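PDB 2OZV: hypothetical protein Atu0636 from Agrobacterium tumefaciens, which probably transfers a methyl group from S-adenosylmethionine to a substrate not yet identified, and is predicted to act as an O-methyltransferase. Local coordinates for residues Cys38-Leu43 and His118-Pro123; Ile191-Pro196 and Val203-Thr208; Arg154-Ile159 and Ser184-Leu189; Thr218-Leu223 and Ala248-Ala253. One frame throughout, in Å; residues are numbered along the deposited sequence. Where two conformers were deposited one is given.

All four contacts reach one mixed sheet, from its centre out to the edge at the dimer interface. Contact 1, whose centre is about 5 Å from the centre of the chain, is the buried parallel pair 38-42/116-121, joined by backbone bonds and aliphatic packing. Contact 2 is also buried but antiparallel, in the hairpin 186-195/204-211. Contact 3 lays helix 148-159 against the start of strand 186-195, through a phenylalanine edge and an arginine pair; the helix also packs on contact 1, where Ala156 meets Met121. Contact 4, at the surface, is polar and hydrated. It adjoins contact 2 through Thr208 and Arg249, and both touch the second subunit, which contacts 1 and 3 do not.

Contact 1: Cys38-Leu43 and His118-Pro123; sequences CRIADL and HVIMNP
Ile40 and His118 stand next to each other on one face of the sheet, with Ile40 CG1 3.8 Å from His118 CB. Chi1 is near -60° in both, setting Ile40 CG1 and the imidazole each beside its own backbone N, and the two run out in the same direction. The His118 ring reaches on to Asp34, which is hydrogen-bonded to NE2. On the same face Ile120 adopts a different rotamer: chi1 of 76° places CG1 between backbone N and carbonyl carbon, bringing it within 3.9 Å of Asp42 CB. The Asp42 carboxylate extends past Ile120 CG1, and OD2 accepts Gly51 N in the first turn of helix 49-57. This is the central parallel pair of a Rossmann-like methyltransferase sheet. Strand 38-42 leads into a glycine-rich turn, and Asn122-Pro123 open an Asn-Pro-Pro-Tyr sequence resembling motif IV of adenine and glutamine methyltransferases. The register is held by backbone bonds, among them Ala41 N to His118 O at 2.9 Å and Ile120 N to Ala41 O at 2.8 Å. On the other face Val119 CG1 touches Leu43 CG at 3.6 Å. The selenomethionine Met121 brings CE within 3.6 Å of Leu43 CD1, and Ala156 and Ile159 of helix 148-159 pack over Val119.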
loop_
_atom_site.group_PDB
_atom_site.type_symbol
_atom_site.label_atom_id
_atom_site.label_comp_id
_atom_site.label_asym_id
_atom_site.label_seq_id
_atom_site.Cartn_x
_atom_site.Cartn_y
_atom_site.Cartn_z
ATOM N N CYS B 38 24.022 16.498 -10.222
ATOM C CA CYS B 38 23.440 16.123 -8.941
ATOM C C CYS B 38 24.304 15.048 -8.368
ATOM O O CYS B 38 25.086 14.406 -9.092
ATOM C CB CYS B 38 21.986 15.654 -9.070
ATOM S SG CYS B 38 21.762 14.254 -10.169
ATOM N N ARG B 39 24.180 14.873 -7.059
ATOM C CA ARG B 39 24.975 13.925 -6.322
ATOM C C ARG B 39 24.028 12.870 -5.797
ATOM O O ARG B 39 23.010 13.200 -5.172
ATOM C CB ARG B 39 25.715 14.621 -5.183
ATOM C CG ARG B 39 26.783 15.669 -5.689
ATOM C CD ARG B 39 27.583 16.238 -4.561
ATOM N NE ARG B 39 26.780 16.999 -3.591
ATOM C CZ ARG B 39 26.738 18.330 -3.509
ATOM N NH1 ARG B 39 27.439 19.092 -4.353
ATOM N NH2 ARG B 39 26.004 18.912 -2.571
ATOM N N ILE B 40 24.359 11.613 -6.070
ATOM C CA ILE B 40 23.469 10.498 -5.728
ATOM C C ILE B 40 24.213 9.493 -4.869
ATOM O O ILE B 40 25.316 9.084 -5.224
ATOM C CB ILE B 40 22.967 9.806 -7.009
ATOM C CG1 ILE B 40 22.152 10.794 -7.865
ATOM C CG2 ILE B 40 22.109 8.548 -6.620
ATOM C CD1 ILE B 40 22.258 10.518 -9.296
ATOM N N ALA B 41 23.619 9.091 -3.744
ATOM C CA ALA B 41 24.170 8.011 -2.919
ATOM C C ALA B 41 23.359 6.741 -3.137
ATOM O O ALA B 41 22.121 6.791 -3.101
ATOM C CB ALA B 41 24.154 8.388 -1.427
ATOM N N ASP B 42 24.060 5.625 -3.357
ATOM C CA ASP B 42 23.440 4.299 -3.458
ATOM C C ASP B 42 23.855 3.568 -2.194
ATOM O O ASP B 42 25.040 3.243 -2.017
ATOM C CB ASP B 42 23.943 3.608 -4.747
ATOM C CG ASP B 42 23.330 2.224 -5.004
ATOM O OD1 ASP B 42 22.683 1.663 -4.107
ATOM O OD2 ASP B 42 23.601 1.693 -6.119
ATOM N N LEU B 43 22.899 3.354 -1.284
ATOM C CA LEU B 43 23.200 2.779 0.036
ATOM C C LEU B 43 23.328 1.279 -0.059
ATOM O O LEU B 43 23.736 0.593 0.880
ATOM C CB LEU B 43 22.175 3.179 1.096
ATOM C CG LEU B 43 22.062 4.656 1.461
ATOM C CD1 LEU B 43 21.201 4.795 2.711
ATOM C CD2 LEU B 43 23.428 5.322 1.665
ATOM N N HIS B 118 19.944 12.925 -4.050
ATOM C CA HIS B 118 19.173 11.683 -4.129
ATOM C C HIS B 118 19.863 10.651 -3.295
ATOM O O HIS B 118 21.103 10.523 -3.320
ATOM C CB HIS B 118 19.126 11.157 -5.580
ATOM C CG HIS B 118 18.404 12.066 -6.509
ATOM N ND1 HIS B 118 17.052 11.951 -6.757
ATOM C CD2 HIS B 118 18.845 13.099 -7.275
ATOM C CE1 HIS B 118 16.679 12.900 -7.600
ATOM N NE2 HIS B 118 17.747 13.611 -7.928
ATOM N N VAL B 119 19.072 9.863 -2.576
ATOM C CA VAL B 119 19.576 8.632 -1.987
ATOM C C VAL B 119 18.691 7.492 -2.474
ATOM O O VAL B 119 17.469 7.590 -2.391
ATOM C CB VAL B 119 19.569 8.664 -0.441
ATOM C CG1 VAL B 119 20.105 7.370 0.122
ATOM C CG2 VAL B 119 20.443 9.869 0.054
ATOM N N ILE B 120 19.328 6.474 -3.021
ATOM C CA ILE B 120 18.626 5.295 -3.503
ATOM C C ILE B 120 18.983 4.040 -2.733
ATOM O O ILE B 120 20.131 3.855 -2.280
ATOM C CB ILE B 120 18.803 5.112 -5.047
ATOM C CG1 ILE B 120 20.186 4.561 -5.423
ATOM C CG2 ILE B 120 18.546 6.462 -5.786
ATOM C CD1 ILE B 120 20.385 4.405 -6.967
HETATM N N MSE B 121 18.019 3.119 -2.599
HETATM C CA MSE B 121 18.297 1.931 -1.800
HETATM C C MSE B 121 17.404 0.761 -2.192
HETATM O O MSE B 121 16.244 0.942 -2.587
HETATM C CB MSE B 121 18.112 2.233 -0.289
HETATM C CG MSE B 121 16.681 2.657 0.047
HETATM SE SE MSE B 121 16.530 3.022 2.007
HETATM C CE MSE B 121 17.695 4.522 2.210
ATOM N N ASN B 122 17.965 -0.433 -2.052
ATOM C CA ASN B 122 17.245 -1.687 -2.202
ATOM C C ASN B 122 17.728 -2.615 -1.085
ATOM O O ASN B 122 18.576 -3.477 -1.340
ATOM C CB ASN B 122 17.543 -2.316 -3.559
ATOM C CG ASN B 122 16.788 -3.633 -3.766
ATOM O OD1 ASN B 122 15.970 -4.020 -2.935
ATOM N ND2 ASN B 122 17.049 -4.282 -4.860
ATOM N N PRO B 123 17.265 -2.386 0.160
ATOM C CA PRO B 123 17.861 -3.162 1.254
ATOM C C PRO B 123 17.545 -4.643 1.147
ATOM O O PRO B 123 16.490 -5.017 0.640
ATOM C CB PRO B 123 17.242 -2.563 2.521
ATOM C CG PRO B 123 16.047 -1.898 2.088
ATOM C CD PRO B 123 16.270 -1.417 0.658
#

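Contact 2: Ile191-Pro196 and Val203-Thr208; sequences ITLIHP and VRMLVT
The flat guanidinium of Arg204, whose CB packs on Ile194 CB at 3.8 Å, turns back to the preceding residue: NH1 donates to Val203 O, which sits at the edge of the group and close to its plane, although the donor stands above the carbonyl plane. Arg204 NE is paired with Asp24. The Pro196 ring abuts Val203, its CD 3.9 Å from Val203 CG1. Away from this end the side chains that meet across the strands are mostly aliphatic. Ile191 points CG2 across to selenomethionine Met205, 3.6 Å from its CG, and Leu193 CD1 flanks the same CG at 4.0 Å. On the opposite face, in the conformer given, Ile194 CD1 passes over Leu206 CD1 at 3.9 Å. Thr192 OG1 is hydrogen-bonded to Tyr247 and to a water, and that water gives a weak bond to Leu206 O. Thr192 and Leu206 form a hydrogen-bonded pair, with Thr192 N 2.8 Å from Leu206 O. Ile194 O receives Val203 N at 2.8 Å and, weakly, Arg204 N at 3.4 Å. Two residues thus face one, a classic beta bulge where the antiparallel hairpin 186-195/204-211 leaves its loop.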
loop_
_atom_site.group_PDB
_atom_site.type_symbol
_atom_site.label_atom_id
_atom_site.label_comp_id
_atom_site.label_asym_id
_atom_site.label_seq_id
_atom_site.Cartn_x
_atom_site.Cartn_y
_atom_site.Cartn_z
ATOM N N ILE B 191 3.863 5.729 -3.750
ATOM C CA ILE B 191 4.063 4.275 -3.733
ATOM C C ILE B 191 3.544 3.710 -5.040
ATOM O O ILE B 191 2.370 3.915 -5.378
ATOM C CB ILE B 191 3.285 3.642 -2.540
ATOM C CG1 ILE B 191 3.743 4.271 -1.194
ATOM C CG2 ILE B 191 3.426 2.119 -2.567
ATOM C CD1 ILE B 191 2.947 3.737 0.058
ATOM N N THR B 192 4.402 2.998 -5.767
ATOM C CA THR B 192 3.999 2.408 -7.022
ATOM C C THR B 192 4.173 0.881 -6.926
ATOM O O THR B 192 5.302 0.375 -6.837
ATOM C CB THR B 192 4.846 2.969 -8.191
ATOM O OG1 THR B 192 4.755 4.395 -8.216
ATOM C CG2 THR B 192 4.345 2.375 -9.520
ATOM N N LEU B 193 3.058 0.155 -6.913
ATOM C CA LEU B 193 3.151 -1.307 -6.914
ATOM C C LEU B 193 3.529 -1.821 -8.294
ATOM O O LEU B 193 3.129 -1.241 -9.324
ATOM C CB LEU B 193 1.809 -1.921 -6.499
ATOM C CG LEU B 193 1.474 -1.879 -4.976
ATOM C CD1 LEU B 193 2.523 -2.650 -4.113
ATOM C CD2 LEU B 193 1.233 -0.525 -4.391
ATOM N N ILE B 194 4.247 -2.944 -8.296
ATOM C CA ILE B 194 4.769 -3.591 -9.504
ATOM C C ILE B 194 4.123 -4.967 -9.633
ATOM O O ILE B 194 4.355 -5.835 -8.792
ATOM C CB ILE B 194 6.314 -3.751 -9.399
ATOM C CG1 ILE B 194 6.985 -2.437 -8.991
ATOM C CG2 ILE B 194 6.904 -4.280 -10.692
ATOM C CD1 ILE B 194 6.758 -1.306 -9.967
ATOM N N HIS B 195 3.300 -5.166 -10.665
ATOM C CA HIS B 195 2.575 -6.430 -10.839
ATOM C C HIS B 195 3.155 -7.141 -12.070
ATOM O O HIS B 195 3.467 -6.481 -13.044
ATOM C CB HIS B 195 1.071 -6.185 -11.034
ATOM C CG HIS B 195 0.401 -5.511 -9.855
ATOM N ND1 HIS B 195 -0.435 -6.178 -8.997
ATOM C CD2 HIS B 195 0.499 -4.245 -9.371
ATOM C CE1 HIS B 195 -0.869 -5.343 -8.058
ATOM N NE2 HIS B 195 -0.323 -4.162 -8.269
ATOM N N PRO B 196 3.340 -8.474 -12.011
ATOM C CA PRO B 196 4.013 -9.106 -13.179
ATOM C C PRO B 196 3.169 -9.120 -14.466
ATOM O O PRO B 196 3.714 -8.993 -15.584
ATOM C CB PRO B 196 4.311 -10.536 -12.712
ATOM C CG PRO B 196 3.492 -10.774 -11.503
ATOM C CD PRO B 196 3.017 -9.436 -10.941
ATOM N N VAL B 203 4.488 -7.893 -6.892
ATOM C CA VAL B 203 5.734 -8.580 -6.520
ATOM C C VAL B 203 6.800 -7.623 -5.990
ATOM O O VAL B 203 7.692 -8.044 -5.245
ATOM C CB VAL B 203 6.288 -9.455 -7.712
ATOM C CG1 VAL B 203 5.332 -10.597 -7.981
ATOM C CG2 VAL B 203 6.487 -8.612 -8.938
ATOM N N ARG B 204 6.740 -6.347 -6.390
ATOM C CA ARG B 204 7.663 -5.331 -5.908
ATOM C C ARG B 204 6.905 -4.031 -5.671
ATOM O O ARG B 204 5.728 -3.892 -6.061
ATOM C CB ARG B 204 8.833 -5.083 -6.888
ATOM C CG ARG B 204 9.804 -6.265 -7.031
ATOM C CD ARG B 204 10.704 -6.419 -5.813
ATOM N NE ARG B 204 11.688 -7.487 -6.023
ATOM C CZ ARG B 204 11.460 -8.791 -5.855
ATOM N NH1 ARG B 204 10.272 -9.261 -5.477
ATOM N NH2 ARG B 204 12.461 -9.670 -6.080
HETATM N N MSE B 205 7.592 -3.083 -5.067
HETATM C CA MSE B 205 7.008 -1.811 -4.707
HETATM C C MSE B 205 8.089 -0.749 -4.775
HETATM O O MSE B 205 9.157 -0.932 -4.164
HETATM C CB MSE B 205 6.419 -1.875 -3.294
HETATM C CG MSE B 205 5.747 -0.600 -2.923
HETATM SE SE MSE B 205 5.019 -0.892 -1.093
HETATM C CE MSE B 205 6.614 -1.017 -0.095
ATOM N N LEU B 206 7.834 0.320 -5.526
ATOM C CA LEU B 206 8.731 1.492 -5.605
ATOM C C LEU B 206 8.172 2.549 -4.657
ATOM O O LEU B 206 6.928 2.758 -4.597
ATOM C CB LEU B 206 8.726 2.084 -7.025
ATOM C CG LEU B 206 9.196 1.135 -8.134
ATOM C CD1 LEU B 206 9.065 1.776 -9.525
ATOM C CD2 LEU B 206 10.639 0.695 -7.861
ATOM N N VAL B 207 9.058 3.233 -3.926
ATOM C CA VAL B 207 8.624 4.318 -3.077
ATOM C C VAL B 207 9.565 5.494 -3.300
ATOM O O VAL B 207 10.805 5.294 -3.329
ATOM C CB VAL B 207 8.638 3.936 -1.591
ATOM C CG1 VAL B 207 8.153 5.144 -0.749
ATOM C CG2 VAL B 207 7.760 2.693 -1.332
ATOM N N THR B 208 9.003 6.684 -3.508
ATOM C CA THR B 208 9.832 7.916 -3.523
ATOM C C THR B 208 9.266 8.892 -2.491
ATOM O O THR B 208 8.073 8.837 -2.169
ATOM C CB THR B 208 9.907 8.628 -4.899
ATOM O OG1 THR B 208 8.619 9.128 -5.275
ATOM C CG2 THR B 208 10.511 7.707 -5.993
HETATM O O HOH W 1 6.678 5.426 -6.663
#

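Contact 3: Arg154-Ile159 and Ser184-Leu189; sequences RTASAI and SRFGGL
Helix 148-159, one of the helices covering the Rossmann-like sheet, receives Arg185 and Phe186 from the start of strand 186-195 on its residues Arg154, Ala156 and Ser157. Phe186 comes in edge first: CZ lies 3.6 Å from Ser157 N, while CE2 approaches Ser157 CB at 3.7 Å. The carbonyl carbon of Ala156 is at the ring edge, in its plane, and Ala156 CB is 4.2 Å from Phe186 CZ. Arg185 runs extended alongside the helix. Its CB lies 3.8 Å from Ser157 OG, which chi1 of 179° carries to the side opposite its own amide nitrogen. Further out, one face of the Arg185 guanidinium is overlaid near its rim by the Arg154 aliphatic chain, with Arg154 CG 3.7 Å from Arg185 NH1. The two guanidinium planes are almost perpendicular (88°), and Arg154 NE stays 5.3 Å from Arg185 NH1. Each arginine has a salt bridge to its own acid on this helix, Glu150 for Arg185 and Asp151 for Arg154, which probably eases their proximity. Arg185 NH2 also binds Ala181 O of helix 175-182. Phe186 packs beyond the helix on Ala209 and Lys211 of strand 204-211, and Ala156 reaches Met121 of strand 116-121.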
loop_
_atom_site.group_PDB
_atom_site.type_symbol
_atom_site.label_atom_id
_atom_site.label_comp_id
_atom_site.label_asym_id
_atom_site.label_seq_id
_atom_site.Cartn_x
_atom_site.Cartn_y
_atom_site.Cartn_z
ATOM N N ARG B 154 16.956 6.569 8.318
ATOM C CA ARG B 154 17.589 7.552 9.194
ATOM C C ARG B 154 18.867 8.110 8.542
ATOM O O ARG B 154 19.050 9.317 8.474
ATOM C CB ARG B 154 17.928 6.941 10.560
ATOM C CG ARG B 154 18.456 7.929 11.593
ATOM C CD ARG B 154 18.869 7.192 12.877
ATOM N NE ARG B 154 19.967 6.280 12.572
ATOM C CZ ARG B 154 19.960 4.963 12.774
ATOM N NH1 ARG B 154 18.913 4.373 13.340
ATOM N NH2 ARG B 154 21.023 4.235 12.417
ATOM N N THR B 155 19.734 7.224 8.052
ATOM C CA THR B 155 20.955 7.664 7.348
ATOM C C THR B 155 20.607 8.464 6.084
ATOM O O THR B 155 21.197 9.517 5.839
ATOM C CB THR B 155 21.867 6.468 7.055
ATOM O OG1 THR B 155 22.342 5.944 8.307
ATOM C CG2 THR B 155 23.069 6.882 6.131
ATOM N N ALA B 156 19.645 7.980 5.292
ATOM C CA ALA B 156 19.269 8.670 4.041
ATOM C C ALA B 156 18.882 10.114 4.339
ATOM O O ALA B 156 19.291 11.029 3.619
ATOM C CB ALA B 156 18.107 7.935 3.287
ATOM N N SER B 157 18.092 10.312 5.387
ATOM C CA SER B 157 17.699 11.651 5.799
ATOM C C SER B 157 18.919 12.480 6.208
ATOM O O SER B 157 19.049 13.625 5.781
ATOM C CB SER B 157 16.667 11.587 6.933
ATOM O OG SER B 157 16.298 12.896 7.342
ATOM N N ALA B 158 19.825 11.912 7.007
ATOM C CA ALA B 158 20.977 12.686 7.506
ATOM C C ALA B 158 21.891 13.201 6.385
ATOM O O ALA B 158 22.447 14.302 6.483
ATOM C CB ALA B 158 21.774 11.869 8.477
ATOM N N ILE B 159 22.042 12.394 5.334
ATOM C CA ILE B 159 23.011 12.691 4.269
ATOM C C ILE B 159 22.402 13.446 3.097
ATOM O O ILE B 159 23.105 13.769 2.109
ATOM C CB ILE B 159 23.732 11.406 3.758
ATOM C CG1 ILE B 159 22.765 10.510 2.948
ATOM C CG2 ILE B 159 24.363 10.623 4.944
ATOM C CD1 ILE B 159 23.445 9.233 2.381
ATOM N N SER B 184 8.414 11.704 10.122
ATOM C CA SER B 184 9.096 12.952 10.509
ATOM C C SER B 184 10.435 13.200 9.804
ATOM O O SER B 184 11.209 14.079 10.204
ATOM C CB SER B 184 9.265 13.053 12.030
ATOM O OG SER B 184 10.547 12.604 12.419
ATOM N N ARG B 185 10.722 12.435 8.762
ATOM C CA ARG B 185 11.953 12.689 7.986
ATOM C C ARG B 185 11.648 12.997 6.528
ATOM O O ARG B 185 12.176 13.961 5.957
ATOM C CB ARG B 185 12.878 11.462 8.002
ATOM C CG ARG B 185 13.437 11.120 9.356
ATOM C CD ARG B 185 13.889 9.657 9.368
ATOM N NE ARG B 185 14.408 9.302 10.684
ATOM C CZ ARG B 185 14.370 8.083 11.220
ATOM N NH1 ARG B 185 14.885 7.896 12.435
ATOM N NH2 ARG B 185 13.824 7.056 10.545
ATOM N N PHE B 186 10.801 12.141 5.944
ATOM C CA PHE B 186 10.409 12.199 4.555
ATOM C C PHE B 186 8.901 12.182 4.463
ATOM O O PHE B 186 8.234 11.471 5.239
ATOM C CB PHE B 186 10.913 10.973 3.807
ATOM C CG PHE B 186 12.390 10.954 3.623
ATOM C CD1 PHE B 186 12.979 11.723 2.626
ATOM C CD2 PHE B 186 13.201 10.165 4.460
ATOM C CE1 PHE B 186 14.380 11.704 2.440
ATOM C CE2 PHE B 186 14.589 10.133 4.284
ATOM C CZ PHE B 186 15.185 10.896 3.281
ATOM N N GLY B 187 8.371 12.964 3.525
ATOM C CA GLY B 187 6.921 12.979 3.265
ATOM C C GLY B 187 6.651 13.024 1.778
ATOM O O GLY B 187 7.548 12.767 0.968
ATOM N N GLY B 188 5.405 13.308 1.404
ATOM C CA GLY B 188 5.014 13.180 0.005
ATOM C C GLY B 188 5.328 11.814 -0.602
ATOM O O GLY B 188 5.684 11.725 -1.783
ATOM N N LEU B 189 5.202 10.742 0.186
ATOM C CA LEU B 189 5.472 9.389 -0.351
ATOM C C LEU B 189 4.618 9.131 -1.562
ATOM O O LEU B 189 3.398 9.417 -1.559
ATOM C CB LEU B 189 5.202 8.293 0.693
ATOM C CG LEU B 189 6.400 7.965 1.614
ATOM C CD1 LEU B 189 6.803 9.153 2.481
ATOM C CD2 LEU B 189 6.044 6.751 2.525
#

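Contact 4: Thr218-Leu223 and Ala248-Ala253; sequences TFRAPL and ARNVRA
Arg220 and Asn250 mark the closest approach of two backbones, both extended where they face each other, whose CA atoms remain 8.6 Å apart, a gap bridged by side chains. Residues 218-219 are still strand, while 248-253 form no regular helix or strand. Arg220 bends at chi2 (-73°) and chi3 (-52°), folding its guanidinium toward the second segment. There NH1 donates to Ala248 O at 3.0 Å, on a lone pair and within both the carbonyl and guanidinium planes, with an N-H...O angle of 169°. A water at the same edge closes a second path, accepting from Arg220 NH2 at 2.9 Å and donating to Ala248 O at 2.6 Å, so the flat group is fixed in rotation. Asn250 puts OD1 over one face, 3.3 Å from Arg220 CZ and above the centre of the group, with the amide plane tilted from the guanidinium. No hydrogen bond forms here, since the angle at Arg220 NE is poor. Asn250 ND2 is hydrogen-bonded to Asp201 of the second subunit and donates at 2.9 Å to another water, which gives a weak bond to Thr218 OG1. Glu190 on strand 186-195 completes the grip, forming a salt bridge with Arg220 NH1 and accepting Asn250 N. The C-terminal tail is thereby pinned beside edge strand 218-224, with Arg249 reaching strand 204-211 at Thr208 and the second subunit packing on Phe219 and Pro222.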
loop_
_atom_site.group_PDB
_atom_site.type_symbol
_atom_site.label_atom_id
_atom_site.label_comp_id
_atom_site.label_asym_id
_atom_site.label_seq_id
_atom_site.Cartn_x
_atom_site.Cartn_y
_atom_site.Cartn_z
ATOM N N THR B 218 0.609 8.959 -1.369
ATOM C CA THR B 218 -0.143 8.752 -2.602
ATOM C C THR B 218 0.219 7.359 -3.115
ATOM O O THR B 218 1.423 7.006 -3.111
ATOM C CB THR B 218 0.367 9.810 -3.639
ATOM O OG1 THR B 218 -0.068 11.104 -3.221
ATOM C CG2 THR B 218 -0.187 9.530 -4.996
ATOM N N PHE B 219 -0.776 6.562 -3.560
ATOM C CA PHE B 219 -0.467 5.388 -4.371
ATOM C C PHE B 219 -0.618 5.741 -5.831
ATOM O O PHE B 219 -1.728 6.069 -6.311
ATOM C CB PHE B 219 -1.388 4.182 -4.039
ATOM C CG PHE B 219 -1.038 3.462 -2.750
ATOM C CD1 PHE B 219 -1.503 3.935 -1.516
ATOM C CD2 PHE B 219 -0.233 2.307 -2.784
ATOM C CE1 PHE B 219 -1.177 3.269 -0.319
ATOM C CE2 PHE B 219 0.070 1.620 -1.590
ATOM C CZ PHE B 219 -0.401 2.126 -0.362
ATOM N N ARG B 220 0.483 5.637 -6.568
ATOM C CA ARG B 220 0.452 5.892 -8.022
ATOM C C ARG B 220 -0.224 4.742 -8.754
ATOM O O ARG B 220 -0.329 3.624 -8.212
ATOM C CB ARG B 220 1.898 6.053 -8.554
ATOM C CG ARG B 220 2.640 7.265 -7.984
ATOM C CD ARG B 220 2.132 8.587 -8.558
ATOM N NE ARG B 220 2.124 8.577 -10.028
ATOM C CZ ARG B 220 3.169 8.901 -10.800
ATOM N NH1 ARG B 220 4.321 9.306 -10.252
ATOM N NH2 ARG B 220 3.064 8.849 -12.135
ATOM N N ALA B 221 -0.674 4.979 -9.987
ATOM C CA ALA B 221 -1.128 3.856 -10.835
ATOM C C ALA B 221 0.023 2.841 -10.892
ATOM O O ALA B 221 1.194 3.230 -10.927
ATOM C CB ALA B 221 -1.499 4.332 -12.258
ATOM N N PRO B 222 -0.301 1.553 -10.889
ATOM C CA PRO B 222 0.774 0.552 -10.783
ATOM C C PRO B 222 1.491 0.358 -12.093
ATOM O O PRO B 222 0.976 0.779 -13.149
ATOM C CB PRO B 222 0.012 -0.731 -10.418
ATOM C CG PRO B 222 -1.301 -0.550 -11.127
ATOM C CD PRO B 222 -1.638 0.919 -10.927
ATOM N N LEU B 223 2.685 -0.229 -12.023
ATOM C CA LEU B 223 3.374 -0.689 -13.242
ATOM C C LEU B 223 3.085 -2.168 -13.436
ATOM O O LEU B 223 3.207 -2.951 -12.481
ATOM C CB LEU B 223 4.863 -0.440 -13.128
ATOM C CG LEU B 223 5.285 1.029 -12.994
ATOM C CD1 LEU B 223 6.776 1.131 -12.712
ATOM C CD2 LEU B 223 4.946 1.792 -14.269
ATOM N N ALA B 248 9.039 9.580 -13.318
ATOM C CA ALA B 248 9.044 10.810 -12.537
ATOM C C ALA B 248 7.888 10.844 -11.515
ATOM O O ALA B 248 6.842 10.193 -11.708
ATOM C CB ALA B 248 8.957 12.012 -13.480
ATOM N N ARG B 249 8.087 11.598 -10.439
ATOM C CA ARG B 249 7.017 11.879 -9.463
ATOM C C ARG B 249 5.921 12.741 -10.112
ATOM O O ARG B 249 6.152 13.400 -11.142
ATOM C CB ARG B 249 7.597 12.555 -8.211
ATOM C CG ARG B 249 8.453 11.640 -7.346
ATOM C CD ARG B 249 9.129 12.383 -6.190
ATOM N NE ARG B 249 8.200 13.192 -5.381
ATOM C CZ ARG B 249 7.499 12.717 -4.351
ATOM N NH1 ARG B 249 7.576 11.415 -4.017
ATOM N NH2 ARG B 249 6.694 13.550 -3.676
ATOM N N ASN B 250 4.724 12.735 -9.513
ATOM C CA ASN B 250 3.666 13.671 -9.922
ATOM C C ASN B 250 4.140 15.120 -9.850
ATOM O O ASN B 250 4.878 15.489 -8.941
ATOM C CB ASN B 250 2.426 13.500 -9.034
ATOM C CG ASN B 250 1.589 12.287 -9.427
ATOM O OD1 ASN B 250 1.659 11.832 -10.569
ATOM N ND2 ASN B 250 0.802 11.751 -8.476
ATOM N N VAL B 251 3.724 15.922 -10.819
ATOM C CA VAL B 251 4.064 17.345 -10.816
ATOM C C VAL B 251 3.280 18.053 -9.704
ATOM O O VAL B 251 2.126 17.701 -9.438
ATOM C CB VAL B 251 3.824 17.983 -12.197
ATOM C CG1 VAL B 251 4.761 17.353 -13.220
ATOM C CG2 VAL B 251 2.358 17.841 -12.635
ATOM N N ARG B 252 3.912 19.030 -9.046
ATOM C CA ARG B 252 3.300 19.699 -7.876
ATOM C C ARG B 252 1.892 20.232 -8.133
ATOM O O ARG B 252 1.081 20.310 -7.203
ATOM C CB ARG B 252 4.199 20.807 -7.309
ATOM C CG ARG B 252 5.097 20.332 -6.144
ATOM C CD ARG B 252 5.869 21.498 -5.513
ATOM N NE ARG B 252 7.014 21.928 -6.326
ATOM C CZ ARG B 252 6.984 22.908 -7.234
ATOM N NH1 ARG B 252 8.085 23.213 -7.917
ATOM N NH2 ARG B 252 5.860 23.585 -7.465
ATOM N N ALA B 253 1.619 20.587 -9.390
ATOM C CA ALA B 253 0.267 20.880 -9.868
ATOM C C ALA B 253 -0.793 19.959 -9.254
ATOM O O ALA B 253 -1.742 20.425 -8.612
ATOM C CB ALA B 253 0.221 20.796 -11.395
HETATM O O HOH W 2 0.833 13.038 -5.917
HETATM O O HOH W 3 5.314 9.751 -13.779
#